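Long-range contacts in tRNA (cytosine(38)-C(5))-methyltransferase (Schizosaccharomyces pombe, PDB 6FDF), which methylates cytosine 38 at C5 in the anticodon loop of tRNA(Asp), using S-adenosyl-L-methionine as the methyl donor and showing no activity on DNA: residues A26-I32 with V321-S326; L118-I122 with C146-L150; L155-N161 with V186-V192; S214-L218 with Q277-T282; D230-P234 with H262-H266. All coordinates share one frame; numbering follows the deposited sequence.

Contact 1. Residues A26-I32 with V321-S326; sequences ALNLANI and VSYLIS
V321 meets A26 where the last long helix of the chain, 318-328, comes to lie beside the first, 22-29. In the Rossmann-like fold of the C5-methyltransferases the C-terminal helix returns to the catalytic domain in this way; here alanine and serine let the helices come close, and I325 supplies the apolar wedge. CG1 of V321, anti to the backbone N (chi1 174°), touches CB of A26 at 3.7 Å, while the same valine also packs on L123 of strand 121-127. One residue on, S322 lies where the backbones are closest, with its CA 4.4 Å from the CA of A26. Its CB fits between A26 O and CB of L29, and its OG turns back to K319 O within its own helix. The two methyl-bearing branches of I325 divide the work: CD1 rests on CB of A26, whereas CG2 sits 3.8 Å from CD2 of L27 and 3.7 Å from CG1 of I32. The leucine and isoleucine chains cross at about a right angle. The first helix ends in a Schellman motif, N31 at positive phi, after which I32 turns toward I325. S326 closes the contact beside CB of A30. Its OG donates to S322 O at 3.0 Å, on the opposite face of that carbonyl from S326 N, and accepts from a water that also donates to A30 O at 2.6 Å.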
# COMPACT_ATOMS: atom_id res chain seq x y z
N ALA A 26 6.58 5.28 -5.94
CA ALA A 26 7.54 4.19 -6.07
C ALA A 26 8.25 4.24 -7.41
O ALA A 26 9.46 3.95 -7.50
CB ALA A 26 6.84 2.84 -5.88
N LEU A 27 7.53 4.62 -8.47
CA LEU A 27 8.17 4.81 -9.77
C LEU A 27 9.21 5.93 -9.71
O LEU A 27 10.27 5.83 -10.32
CB LEU A 27 7.11 5.13 -10.84
CG LEU A 27 6.27 3.93 -11.30
CD1 LEU A 27 4.98 4.42 -11.95
CD2 LEU A 27 7.05 3.06 -12.28
N ASN A 28 8.91 7.00 -8.96
CA ASN A 28 9.86 8.09 -8.80
C ASN A 28 11.14 7.59 -8.13
O ASN A 28 12.25 7.92 -8.55
CB ASN A 28 9.25 9.23 -7.99
CG ASN A 28 8.13 9.95 -8.72
OD1 ASN A 28 7.95 9.80 -9.93
ND2 ASN A 28 7.36 10.74 -7.97
N LEU A 29 10.98 6.81 -7.05
CA LEU A 29 12.13 6.27 -6.33
C LEU A 29 12.96 5.35 -7.20
O LEU A 29 14.20 5.34 -7.10
CB LEU A 29 11.65 5.50 -5.10
CG LEU A 29 11.62 6.16 -3.73
CD1 LEU A 29 11.10 5.15 -2.72
CD2 LEU A 29 12.99 6.65 -3.33
N ALA A 30 12.32 4.57 -8.06
CA ALA A 30 13.04 3.64 -8.92
C ALA A 30 13.72 4.33 -10.09
O ALA A 30 14.38 3.66 -10.89
CB ALA A 30 12.08 2.56 -9.43
N ASN A 31 13.58 5.66 -10.19
CA ASN A 31 14.16 6.43 -11.29
C ASN A 31 13.71 5.91 -12.64
O ASN A 31 14.49 5.85 -13.60
CB ASN A 31 15.68 6.48 -11.17
CG ASN A 31 16.12 7.18 -9.92
OD1 ASN A 31 16.91 6.66 -9.13
ND2 ASN A 31 15.56 8.36 -9.69
N ILE A 32 12.44 5.53 -12.72
CA ILE A 32 11.84 5.09 -13.98
C ILE A 32 11.44 6.34 -14.75
O ILE A 32 10.68 7.17 -14.23
CB ILE A 32 10.63 4.17 -13.73
CG1 ILE A 32 11.02 2.99 -12.84
CG2 ILE A 32 10.05 3.68 -15.05
CD1 ILE A 32 12.26 2.25 -13.31
N VAL A 321 7.68 -1.41 -2.96
CA VAL A 321 7.27 -1.44 -4.36
C VAL A 321 8.32 -0.82 -5.27
O VAL A 321 8.47 -1.24 -6.43
CB VAL A 321 5.89 -0.76 -4.50
CG1 VAL A 321 5.48 -0.64 -5.95
CG2 VAL A 321 4.86 -1.58 -3.73
N SER A 322 9.07 0.18 -4.78
CA SER A 322 10.15 0.74 -5.60
C SER A 322 11.17 -0.34 -5.98
O SER A 322 11.67 -0.37 -7.11
CB SER A 322 10.84 1.90 -4.88
OG SER A 322 11.71 1.46 -3.84
N TYR A 323 11.47 -1.24 -5.04
CA TYR A 323 12.38 -2.34 -5.35
C TYR A 323 11.76 -3.30 -6.36
O TYR A 323 12.45 -3.76 -7.28
CB TYR A 323 12.73 -3.10 -4.07
CG TYR A 323 13.39 -2.30 -2.97
CD1 TYR A 323 14.28 -1.28 -3.26
CD2 TYR A 323 13.13 -2.59 -1.64
CE1 TYR A 323 14.90 -0.56 -2.24
CE2 TYR A 323 13.72 -1.88 -0.62
CZ TYR A 323 14.61 -0.87 -0.92
OH TYR A 323 15.20 -0.17 0.11
N LEU A 324 10.49 -3.66 -6.19
CA LEU A 324 9.84 -4.58 -7.11
C LEU A 324 9.72 -3.98 -8.51
O LEU A 324 9.86 -4.68 -9.51
CB LEU A 324 8.47 -4.99 -6.59
CG LEU A 324 8.50 -5.85 -5.33
CD1 LEU A 324 7.16 -5.80 -4.64
CD2 LEU A 324 8.90 -7.29 -5.65
N ILE A 325 9.44 -2.67 -8.59
CA ILE A 325 9.39 -2.01 -9.89
C ILE A 325 10.74 -2.10 -10.59
O ILE A 325 10.82 -2.38 -11.79
CB ILE A 325 8.91 -0.56 -9.73
CG1 ILE A 325 7.40 -0.52 -9.49
CG2 ILE A 325 9.27 0.27 -10.97
CD1 ILE A 325 6.89 0.86 -9.11
N SER A 326 11.82 -1.84 -9.85
CA SER A 326 13.16 -1.94 -10.40
C SER A 326 13.42 -3.34 -10.96
O SER A 326 13.95 -3.49 -12.07
CB SER A 326 14.20 -1.61 -9.33
OG SER A 326 14.06 -0.26 -8.91
O HOH W 1 15.25 1.20 -11.15

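Contact 2. Residues L118-I122 with C146-L150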
# COMPACT_ATOMS: atom_id res chain seq x y z
N LEU A 118 -1.03 -5.85 -25.80
CA LEU A 118 -0.91 -6.31 -24.42
C LEU A 118 0.20 -5.53 -23.71
O LEU A 118 1.27 -5.30 -24.30
CB LEU A 118 -0.60 -7.80 -24.37
CG LEU A 118 -1.69 -8.78 -24.78
CD1 LEU A 118 -1.09 -10.18 -24.93
CD2 LEU A 118 -2.79 -8.79 -23.74
N PRO A 119 -0.02 -5.08 -22.48
CA PRO A 119 1.07 -4.42 -21.75
C PRO A 119 2.22 -5.40 -21.56
O PRO A 119 2.01 -6.59 -21.33
CB PRO A 119 0.43 -4.03 -20.42
CG PRO A 119 -0.74 -4.94 -20.26
CD PRO A 119 -1.24 -5.19 -21.66
N GLU A 120 3.44 -4.89 -21.68
CA GLU A 120 4.59 -5.77 -21.52
C GLU A 120 4.89 -6.07 -20.06
O GLU A 120 5.58 -7.05 -19.78
CB GLU A 120 5.80 -5.15 -22.22
CG GLU A 120 5.64 -5.13 -23.74
CD GLU A 120 6.82 -4.50 -24.46
OE1 GLU A 120 7.77 -4.04 -23.79
OE2 GLU A 120 6.79 -4.46 -25.71
N TYR A 121 4.40 -5.24 -19.14
CA TYR A 121 4.67 -5.43 -17.72
C TYR A 121 3.40 -5.15 -16.92
O TYR A 121 2.69 -4.18 -17.20
CB TYR A 121 5.80 -4.51 -17.23
CG TYR A 121 7.07 -4.69 -18.03
CD1 TYR A 121 7.27 -4.01 -19.22
CD2 TYR A 121 8.06 -5.56 -17.60
CE1 TYR A 121 8.43 -4.19 -19.96
CE2 TYR A 121 9.21 -5.75 -18.33
CZ TYR A 121 9.39 -5.05 -19.51
OH TYR A 121 10.54 -5.24 -20.23
N ILE A 122 3.15 -5.97 -15.91
CA ILE A 122 2.02 -5.79 -15.01
C ILE A 122 2.51 -6.01 -13.59
O ILE A 122 3.24 -6.97 -13.32
CB ILE A 122 0.86 -6.76 -15.33
CG1 ILE A 122 0.40 -6.59 -16.78
CG2 ILE A 122 -0.30 -6.54 -14.37
CD1 ILE A 122 -0.62 -7.62 -17.20
N CYS A 146 -2.27 -15.54 -21.90
CA CYS A 146 -1.84 -14.40 -22.70
C CYS A 146 -0.33 -14.26 -22.78
O CYS A 146 0.17 -13.21 -23.18
CB CYS A 146 -2.47 -13.11 -22.17
SG CYS A 146 -4.24 -12.98 -22.49
N GLY A 147 0.42 -15.30 -22.41
CA GLY A 147 1.85 -15.32 -22.66
C GLY A 147 2.70 -14.64 -21.61
O GLY A 147 3.89 -14.41 -21.87
N TYR A 148 2.15 -14.33 -20.44
CA TYR A 148 2.94 -13.69 -19.39
C TYR A 148 3.70 -14.71 -18.56
O TYR A 148 3.24 -15.82 -18.31
CB TYR A 148 2.05 -12.86 -18.47
CG TYR A 148 1.50 -11.61 -19.11
CD1 TYR A 148 0.32 -11.64 -19.86
CD2 TYR A 148 2.18 -10.40 -19.00
CE1 TYR A 148 -0.17 -10.51 -20.45
CE2 TYR A 148 1.69 -9.25 -19.60
CZ TYR A 148 0.51 -9.32 -20.32
OH TYR A 148 -0.00 -8.19 -20.93
N ASN A 149 4.90 -14.29 -18.13
CA ASN A 149 5.69 -14.98 -17.12
C ASN A 149 5.41 -14.29 -15.79
O ASN A 149 5.77 -13.12 -15.61
CB ASN A 149 7.17 -14.93 -17.48
CG ASN A 149 8.04 -15.80 -16.58
OD1 ASN A 149 7.83 -15.85 -15.37
ND2 ASN A 149 9.03 -16.46 -17.18
N LEU A 150 4.71 -14.98 -14.89
CA LEU A 150 4.28 -14.41 -13.61
C LEU A 150 5.10 -15.00 -12.47
O LEU A 150 5.22 -16.22 -12.34
CB LEU A 150 2.80 -14.68 -13.37
CG LEU A 150 2.22 -14.25 -12.01
CD1 LEU A 150 2.14 -12.74 -11.90
CD2 LEU A 150 0.85 -14.88 -11.78
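The ring of Y148 is the flat group that fills this contact, and P119 O lies at its edge, near the ring plane. I122 CD1, L118 CB and E120 O approach the ring obliquely. The phenol OH donates to P119 O at 2.6 Å, in the carbonyl plane and on a lone pair, with a C=O...O angle of 139°. This short bond fixes the far end of a largely buried side chain. The proline ring crosses the tyrosine at about a right angle and brings CD within 3.3 Å of OH. CD1 of I122 touches CE2 of Y148 at 3.7 Å, again with the two side chains nearly perpendicular. The backbones remain well apart, 8.4 Å between the CA atoms of E120 and Y148, because strand 168-175 runs between strands 121-127 and 148-155. Y148 therefore reaches across the middle strand, packing on A173 and L175. The three strands form the antiparallel edge of the mixed sheet characteristic of class I methyltransferases, on which L143 of helix 134-145 also covers Y148 and I122. That helix ends in a Schellman motif: G147 has positive phi, and Y148 N bonds back to L143 O. Just before the glycine, CD1 of L118 packs against C146 O at 3.7 Å, and CB of L118 stands 3.5 Å from the phenol OH of Y148.

Contact 3. Residues L155-N161 with V186-V192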
# COMPACT_ATOMS: atom_id res chain seq x y z
N LEU A 155 5.73 -10.26 0.87
CA LEU A 155 6.82 -9.44 1.37
C LEU A 155 6.27 -8.45 2.39
O LEU A 155 5.14 -7.97 2.26
CB LEU A 155 7.54 -8.68 0.24
CG LEU A 155 8.21 -9.54 -0.84
CD1 LEU A 155 8.55 -8.71 -2.06
CD2 LEU A 155 9.47 -10.20 -0.27
N SER A 156 7.08 -8.15 3.40
CA SER A 156 6.71 -7.16 4.39
C SER A 156 7.85 -6.16 4.54
O SER A 156 9.01 -6.50 4.32
CB SER A 156 6.43 -7.83 5.74
OG SER A 156 6.20 -6.88 6.77
N PRO A 157 7.54 -4.91 4.90
CA PRO A 157 8.62 -3.91 5.04
C PRO A 157 9.67 -4.29 6.07
O PRO A 157 10.83 -3.90 5.94
CB PRO A 157 7.86 -2.63 5.42
CG PRO A 157 6.48 -2.83 4.88
CD PRO A 157 6.20 -4.30 5.04
N ASN A 158 9.30 -5.06 7.10
CA ASN A 158 10.31 -5.40 8.09
C ASN A 158 11.30 -6.44 7.59
O ASN A 158 12.19 -6.84 8.36
CB ASN A 158 9.65 -5.85 9.40
CG ASN A 158 8.72 -7.04 9.22
OD1 ASN A 158 8.89 -7.87 8.33
ND2 ASN A 158 7.72 -7.14 10.10
N GLN A 159 11.20 -6.86 6.33
CA GLN A 159 12.26 -7.61 5.67
C GLN A 159 13.27 -6.70 4.99
O GLN A 159 14.27 -7.19 4.45
CB GLN A 159 11.67 -8.57 4.63
CG GLN A 159 10.71 -9.59 5.19
CD GLN A 159 10.12 -10.46 4.09
OE1 GLN A 159 9.30 -9.99 3.31
NE2 GLN A 159 10.56 -11.71 4.02
N PHE A 160 13.02 -5.39 5.00
CA PHE A 160 13.84 -4.41 4.31
C PHE A 160 14.28 -3.33 5.28
O PHE A 160 14.52 -2.18 4.88
CB PHE A 160 13.08 -3.80 3.13
CG PHE A 160 12.65 -4.80 2.08
CD1 PHE A 160 11.46 -5.50 2.22
CD2 PHE A 160 13.44 -5.04 0.96
CE1 PHE A 160 11.06 -6.41 1.25
CE2 PHE A 160 13.04 -5.95 -0.01
CZ PHE A 160 11.85 -6.64 0.14
N ASN A 161 14.42 -3.68 6.56
CA ASN A 161 14.89 -2.76 7.60
C ASN A 161 13.96 -1.56 7.74
O ASN A 161 14.41 -0.42 7.85
CB ASN A 161 16.30 -2.28 7.33
CG ASN A 161 16.94 -1.57 8.51
OD1 ASN A 161 16.57 -1.78 9.66
ND2 ASN A 161 17.92 -0.71 8.22
N VAL A 186 14.68 -9.31 -5.29
CA VAL A 186 14.40 -7.97 -4.81
C VAL A 186 15.27 -7.60 -3.62
O VAL A 186 15.48 -6.41 -3.35
CB VAL A 186 12.89 -7.87 -4.46
CG1 VAL A 186 12.59 -8.50 -3.11
CG2 VAL A 186 12.42 -6.44 -4.52
N PHE A 187 15.80 -8.59 -2.89
CA PHE A 187 16.62 -8.28 -1.73
C PHE A 187 18.01 -7.79 -2.11
O PHE A 187 18.67 -7.15 -1.29
CB PHE A 187 16.68 -9.51 -0.81
CG PHE A 187 15.38 -9.79 -0.14
CD1 PHE A 187 14.95 -9.01 0.92
CD2 PHE A 187 14.53 -10.77 -0.62
CE1 PHE A 187 13.73 -9.23 1.52
CE2 PHE A 187 13.29 -10.98 -0.04
CZ PHE A 187 12.89 -10.22 1.05
N GLN A 188 18.45 -8.05 -3.35
CA GLN A 188 19.70 -7.49 -3.84
C GLN A 188 19.62 -5.97 -3.99
O GLN A 188 20.66 -5.33 -4.17
CB GLN A 188 20.08 -8.12 -5.18
CG GLN A 188 20.37 -9.61 -5.10
CD GLN A 188 20.38 -10.28 -6.46
OE1 GLN A 188 20.79 -9.69 -7.46
NE2 GLN A 188 19.91 -11.52 -6.50
N PHE A 189 18.42 -5.40 -3.88
CA PHE A 189 18.22 -3.96 -3.94
C PHE A 189 18.16 -3.31 -2.58
O PHE A 189 18.39 -2.10 -2.47
CB PHE A 189 16.91 -3.60 -4.66
CG PHE A 189 16.89 -3.99 -6.10
CD1 PHE A 189 17.77 -3.40 -6.99
CD2 PHE A 189 15.96 -4.89 -6.57
CE1 PHE A 189 17.74 -3.74 -8.33
CE2 PHE A 189 15.93 -5.24 -7.90
CZ PHE A 189 16.82 -4.66 -8.79
N SER A 190 17.86 -4.06 -1.53
CA SER A 190 17.75 -3.44 -0.22
C SER A 190 19.16 -3.28 0.31
O SER A 190 19.81 -4.26 0.70
CB SER A 190 16.88 -4.27 0.71
OG SER A 190 17.48 -5.52 1.02
N GLU A 191 19.63 -2.03 0.33
CA GLU A 191 21.00 -1.71 0.71
C GLU A 191 21.28 -2.17 2.12
O GLU A 191 22.44 -2.37 2.51
CB GLU A 191 21.18 -0.19 0.62
CG GLU A 191 22.01 0.41 1.73
CD GLU A 191 22.08 1.91 1.67
OE1 GLU A 191 23.12 2.48 2.05
OE2 GLU A 191 21.06 2.52 1.28
N VAL A 192 20.20 -2.43 2.85
CA VAL A 192 20.23 -2.76 4.26
C VAL A 192 21.09 -3.97 4.60
O VAL A 192 21.13 -4.97 3.87
CB VAL A 192 18.81 -2.93 4.80
CG1 VAL A 192 18.20 -4.20 4.29
CG2 VAL A 192 18.99 -3.10 6.25
O HOH W 2 16.78 -6.77 3.56
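F160 and F187 set their rings nearly parallel, 10° apart, but slid so far past each other that they barely overlap, with the centroids 4.7 Å apart. CE1 of F187 consequently sits over the rim of one face of F160, 3.5 Å from its CZ. V186 serves both rings: CG1 lies at the edge of F160, 3.8 Å from CZ, and also over the outer part of one face of F187. L155 reaches toward V186 tip to tip, while its other methyl, CD2, passes alongside F187 and touches CZ at 3.7 Å. Q159 crosses F187 obliquely, bringing CB to the ring edge with the amide turned 74° from the ring plane. That amide is held from behind, since OE1 accepts S156 N at 2.9 Å. CB of S190 meets the edge of F160 at CD2 (3.5 Å). With its hydroxyl between N and the carbonyl carbon, S190 can also share a water with Q159 O, which accepts from it at 2.7 Å. Q159 to N161 probably belong to the family's conserved motif VIII, which runs on to R166 and R168. The first loop leaves strand 148-155 before strand 168-175; the second belongs to the long connection from strand 168-175 to helix 219-225. Helix 318-328 closes on both: Y323 meets F160 with the rings about 30° apart and also packs against V186 and F189.

Contact 4. Residues S214-L218 with Q277-T282; sequences SYMVL and QLRYFT
M216 and R279 face each other as a single non-hydrogen-bonded pair of the antiparallel kind, and a backbone hydrogen bond flanks them on either side. Y280 N donates to Y215 O at 2.8 Å, and V217 N donates to L278 O at 3.0 Å in a nearly straight bond (168°). L278 O takes a second donor, a water at 2.8 Å, which also donates to V217 O and so links the two segments once more. Another water joins L218 N to the phenol of Y280, lying 2.8 Å from its OH in the ring plane. The R279 guanidinium gives NH1 to Y280 O at 3.1 Å, and pairs with E285 in a salt bridge, while W212 meets it by cation-pi. OG1 of T282, the N-cap of helix 283-289, also hydrogen-bonds E207, and the phenol of Y215 bonds E305. The methyl of T282, CG2, stands over the centre of the Y215 ring, 3.6 Å from the centroid. V217 repeats this CH-pi arrangement, its CG2 4.0 Å from the centroid of the Y280 ring, over its face, and the two side chains crossing near a right angle. The bent chain of M216 lays CE against L278 O. Strand 278-279 bonds strand 256-258 along its other side, with helix 219-225 following L218, helix 283-289 following T282 and helix 305-313 backing Y215.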
# COMPACT_ATOMS: atom_id res chain seq x y z
N SER A 214 -3.87 16.52 20.45
CA SER A 214 -4.90 15.89 19.63
C SER A 214 -4.62 14.42 19.35
O SER A 214 -5.53 13.72 18.89
CB SER A 214 -5.06 16.64 18.31
OG SER A 214 -3.82 16.74 17.62
N TYR A 215 -3.41 13.94 19.61
CA TYR A 215 -3.04 12.56 19.32
C TYR A 215 -3.07 11.65 20.54
O TYR A 215 -2.89 10.44 20.38
CB TYR A 215 -1.65 12.51 18.67
CG TYR A 215 -1.59 13.28 17.37
CD1 TYR A 215 -2.05 12.72 16.19
CD2 TYR A 215 -1.08 14.57 17.33
CE1 TYR A 215 -2.01 13.42 15.00
CE2 TYR A 215 -1.02 15.28 16.14
CZ TYR A 215 -1.49 14.70 14.98
OH TYR A 215 -1.45 15.39 13.79
N MET A 216 -3.29 12.20 21.73
CA MET A 216 -3.27 11.40 22.95
C MET A 216 -4.45 10.43 22.97
O MET A 216 -5.58 10.82 22.65
CB MET A 216 -3.32 12.29 24.19
CG MET A 216 -2.21 13.32 24.28
SD MET A 216 -0.56 12.63 24.16
CE MET A 216 -0.45 11.68 25.68
N VAL A 217 -4.18 9.17 23.31
CA VAL A 217 -5.25 8.18 23.37
C VAL A 217 -6.17 8.53 24.54
O VAL A 217 -5.71 8.89 25.63
CB VAL A 217 -4.67 6.76 23.51
CG1 VAL A 217 -5.79 5.72 23.48
CG2 VAL A 217 -3.66 6.50 22.40
N LEU A 218 -7.48 8.43 24.30
CA LEU A 218 -8.45 8.83 25.31
C LEU A 218 -8.45 7.85 26.48
O LEU A 218 -8.33 6.64 26.30
CB LEU A 218 -9.85 8.90 24.70
CG LEU A 218 -10.07 10.05 23.72
CD1 LEU A 218 -11.46 9.97 23.10
CD2 LEU A 218 -9.85 11.39 24.41
N GLN A 277 1.62 8.19 28.77
CA GLN A 277 1.62 9.22 27.73
C GLN A 277 1.50 8.59 26.35
O GLN A 277 2.32 8.82 25.45
CB GLN A 277 2.86 10.11 27.83
CG GLN A 277 3.09 10.72 29.20
CD GLN A 277 4.34 11.58 29.24
OE1 GLN A 277 5.26 11.34 30.02
NE2 GLN A 277 4.39 12.59 28.38
N LEU A 278 0.46 7.77 26.18
CA LEU A 278 0.24 7.04 24.94
C LEU A 278 -0.43 7.95 23.92
O LEU A 278 -1.42 8.62 24.23
CB LEU A 278 -0.62 5.81 25.20
CG LEU A 278 -0.02 4.79 26.15
CD1 LEU A 278 -1.10 3.91 26.76
CD2 LEU A 278 1.00 3.94 25.42
N ARG A 279 0.10 7.96 22.70
CA ARG A 279 -0.50 8.71 21.60
C ARG A 279 -0.54 7.85 20.35
O ARG A 279 0.23 6.90 20.20
CB ARG A 279 0.28 10.01 21.31
CG ARG A 279 1.67 9.82 20.69
CD ARG A 279 2.19 11.19 20.22
NE ARG A 279 3.57 11.19 19.74
CZ ARG A 279 3.94 10.91 18.49
NH1 ARG A 279 3.02 10.56 17.59
NH2 ARG A 279 5.22 10.97 18.14
N TYR A 280 -1.46 8.19 19.45
CA TYR A 280 -1.43 7.63 18.11
C TYR A 280 -0.25 8.19 17.33
O TYR A 280 0.22 9.30 17.60
CB TYR A 280 -2.74 7.94 17.36
CG TYR A 280 -3.96 7.40 18.06
CD1 TYR A 280 -4.25 6.04 18.03
CD2 TYR A 280 -4.83 8.25 18.75
CE1 TYR A 280 -5.36 5.53 18.68
CE2 TYR A 280 -5.94 7.75 19.40
CZ TYR A 280 -6.21 6.39 19.36
OH TYR A 280 -7.32 5.88 20.01
N PHE A 281 0.26 7.41 16.38
CA PHE A 281 1.14 7.99 15.37
C PHE A 281 0.37 9.04 14.59
O PHE A 281 -0.82 8.89 14.32
CB PHE A 281 1.66 6.91 14.43
CG PHE A 281 2.64 5.96 15.07
CD1 PHE A 281 3.96 6.33 15.25
CD2 PHE A 281 2.23 4.71 15.50
CE1 PHE A 281 4.86 5.46 15.85
CE2 PHE A 281 3.12 3.84 16.10
CZ PHE A 281 4.44 4.22 16.27
N THR A 282 1.05 10.13 14.24
CA THR A 282 0.44 11.12 13.37
C THR A 282 0.34 10.57 11.96
O THR A 282 1.02 9.61 11.59
CB THR A 282 1.25 12.42 13.37
OG1 THR A 282 2.45 12.21 12.60
CG2 THR A 282 1.62 12.83 14.79
O HOH W 3 -3.06 8.63 26.52
O HOH W 4 -8.71 7.66 21.70

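Contact 5. Residues D230-P234 with H262-H266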
# COMPACT_ATOMS: atom_id res chain seq x y z
N ASP A 230 -1.32 -2.72 21.13
CA ASP A 230 0.11 -3.01 21.05
C ASP A 230 0.86 -1.70 21.25
O ASP A 230 0.71 -0.77 20.46
CB ASP A 230 0.47 -3.64 19.71
CG ASP A 230 1.96 -3.92 19.58
OD1 ASP A 230 2.45 -4.83 20.29
OD2 ASP A 230 2.64 -3.24 18.79
N ILE A 231 1.66 -1.63 22.32
CA ILE A 231 2.37 -0.41 22.68
C ILE A 231 3.83 -0.55 22.26
O ILE A 231 4.49 -1.54 22.61
CB ILE A 231 2.27 -0.13 24.19
CG1 ILE A 231 0.80 0.05 24.60
CG2 ILE A 231 3.09 1.09 24.57
CD1 ILE A 231 0.59 0.15 26.09
N VAL A 232 4.34 0.45 21.54
CA VAL A 232 5.74 0.47 21.14
C VAL A 232 6.38 1.75 21.69
O VAL A 232 5.69 2.70 22.07
CB VAL A 232 5.93 0.39 19.61
CG1 VAL A 232 5.29 -0.89 19.05
CG2 VAL A 232 5.36 1.62 18.91
N LYS A 233 7.70 1.74 21.74
CA LYS A 233 8.50 2.86 22.20
C LYS A 233 9.39 3.35 21.07
O LYS A 233 9.53 2.67 20.05
CB LYS A 233 9.33 2.46 23.43
CG LYS A 233 8.49 2.30 24.70
CD LYS A 233 9.29 1.73 25.88
CE LYS A 233 8.98 0.25 26.07
NZ LYS A 233 9.43 -0.27 27.39
N PRO A 234 9.96 4.56 21.19
CA PRO A 234 10.84 5.05 20.12
C PRO A 234 11.96 4.09 19.75
O PRO A 234 12.37 4.07 18.58
CB PRO A 234 11.39 6.36 20.70
CG PRO A 234 10.30 6.83 21.60
CD PRO A 234 9.72 5.59 22.22
N HIS A 262 8.93 4.90 31.19
CA HIS A 262 8.77 3.67 31.97
C HIS A 262 9.34 2.48 31.22
O HIS A 262 9.00 2.23 30.06
CB HIS A 262 7.29 3.43 32.29
CG HIS A 262 6.66 4.52 33.10
ND1 HIS A 262 6.06 5.62 32.54
CD2 HIS A 262 6.52 4.66 34.44
CE1 HIS A 262 5.59 6.40 33.49
NE2 HIS A 262 5.85 5.84 34.66
N GLU A 263 10.23 1.73 31.88
CA GLU A 263 10.80 0.54 31.26
C GLU A 263 9.80 -0.62 31.25
O GLU A 263 9.74 -1.37 30.27
CB GLU A 263 12.09 0.14 31.97
CG GLU A 263 13.16 1.22 31.97
CD GLU A 263 14.44 0.78 32.64
OE1 GLU A 263 14.74 -0.43 32.62
OE2 GLU A 263 15.16 1.64 33.20
N ASN A 264 9.01 -0.76 32.31
CA ASN A 264 8.10 -1.89 32.47
C ASN A 264 6.70 -1.39 32.11
O ASN A 264 5.96 -0.90 32.97
CB ASN A 264 8.15 -2.47 33.88
CG ASN A 264 7.44 -3.82 33.99
OD1 ASN A 264 6.49 -4.10 33.26
ND2 ASN A 264 7.90 -4.65 34.92
N THR A 265 6.34 -1.52 30.83
CA THR A 265 5.11 -0.92 30.33
C THR A 265 3.88 -1.60 30.93
O THR A 265 2.95 -0.92 31.37
CB THR A 265 5.08 -1.01 28.80
OG1 THR A 265 6.16 -0.25 28.26
CG2 THR A 265 3.75 -0.48 28.24
N HIS A 266 3.88 -2.94 30.98
CA HIS A 266 2.72 -3.65 31.52
C HIS A 266 2.50 -3.32 32.99
O HIS A 266 1.36 -3.12 33.43
CB HIS A 266 2.88 -5.16 31.34
CG HIS A 266 1.76 -5.94 31.93
ND1 HIS A 266 1.91 -6.72 33.06
CD2 HIS A 266 0.45 -6.06 31.57
CE1 HIS A 266 0.75 -7.29 33.36
NE2 HIS A 266 -0.15 -6.90 32.48
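I231 and T265 meet methyl to methyl: CD1 of the isoleucine lies 3.9 Å from CG2 of the threonine, and the two chains cross obliquely. The threonine rotamer makes this possible, placing CG2 anti to the backbone N and OG1 anti to the carbonyl carbon (chi1 -63°), with the methyl facing I231 and the hydroxyl facing K233. K233 is bent at chi3 (-102°, off the usual staggered values), which brings NZ to the turn before helix 265-272. Its NZ gives a weak hydrogen bond to OG1 of T265 at 3.4 Å; it also lies 3.1 Å from E263 O, but at a poor angle for bonding. The threonine's main polar partner is OE1 of Q258, so the lysine adds a second, looser tie. N264 is the N-cap of helix 265-272, its OD1 accepting E267 N. The arrangement is that of a beta-alpha unit, in which the helix following strand 256-258 covers the neighbouring parallel strand 231-232 at the surface of the domain.

How the contacts relate
Contact 1 closes nearly the whole chain: its segments come from the first and last helices, and the other four contacts are nested between them. Contacts 2 and 3 follow in series, about 25 Å apart between centres: contact 2 bridges strands 121-127 and 148-155, and contact 3 lies in loops beyond strands 148-155 and 168-175. Contact 3 touches contact 1 through Y323. Contact 5 is nested inside contact 4, their centres about 14 Å apart, and each has one segment in the small three-stranded sheet. The centres of contacts 4 and 5 lie about 46 and 47 Å from that of contact 2, across the chain's centre, in what is probably the target recognition domain.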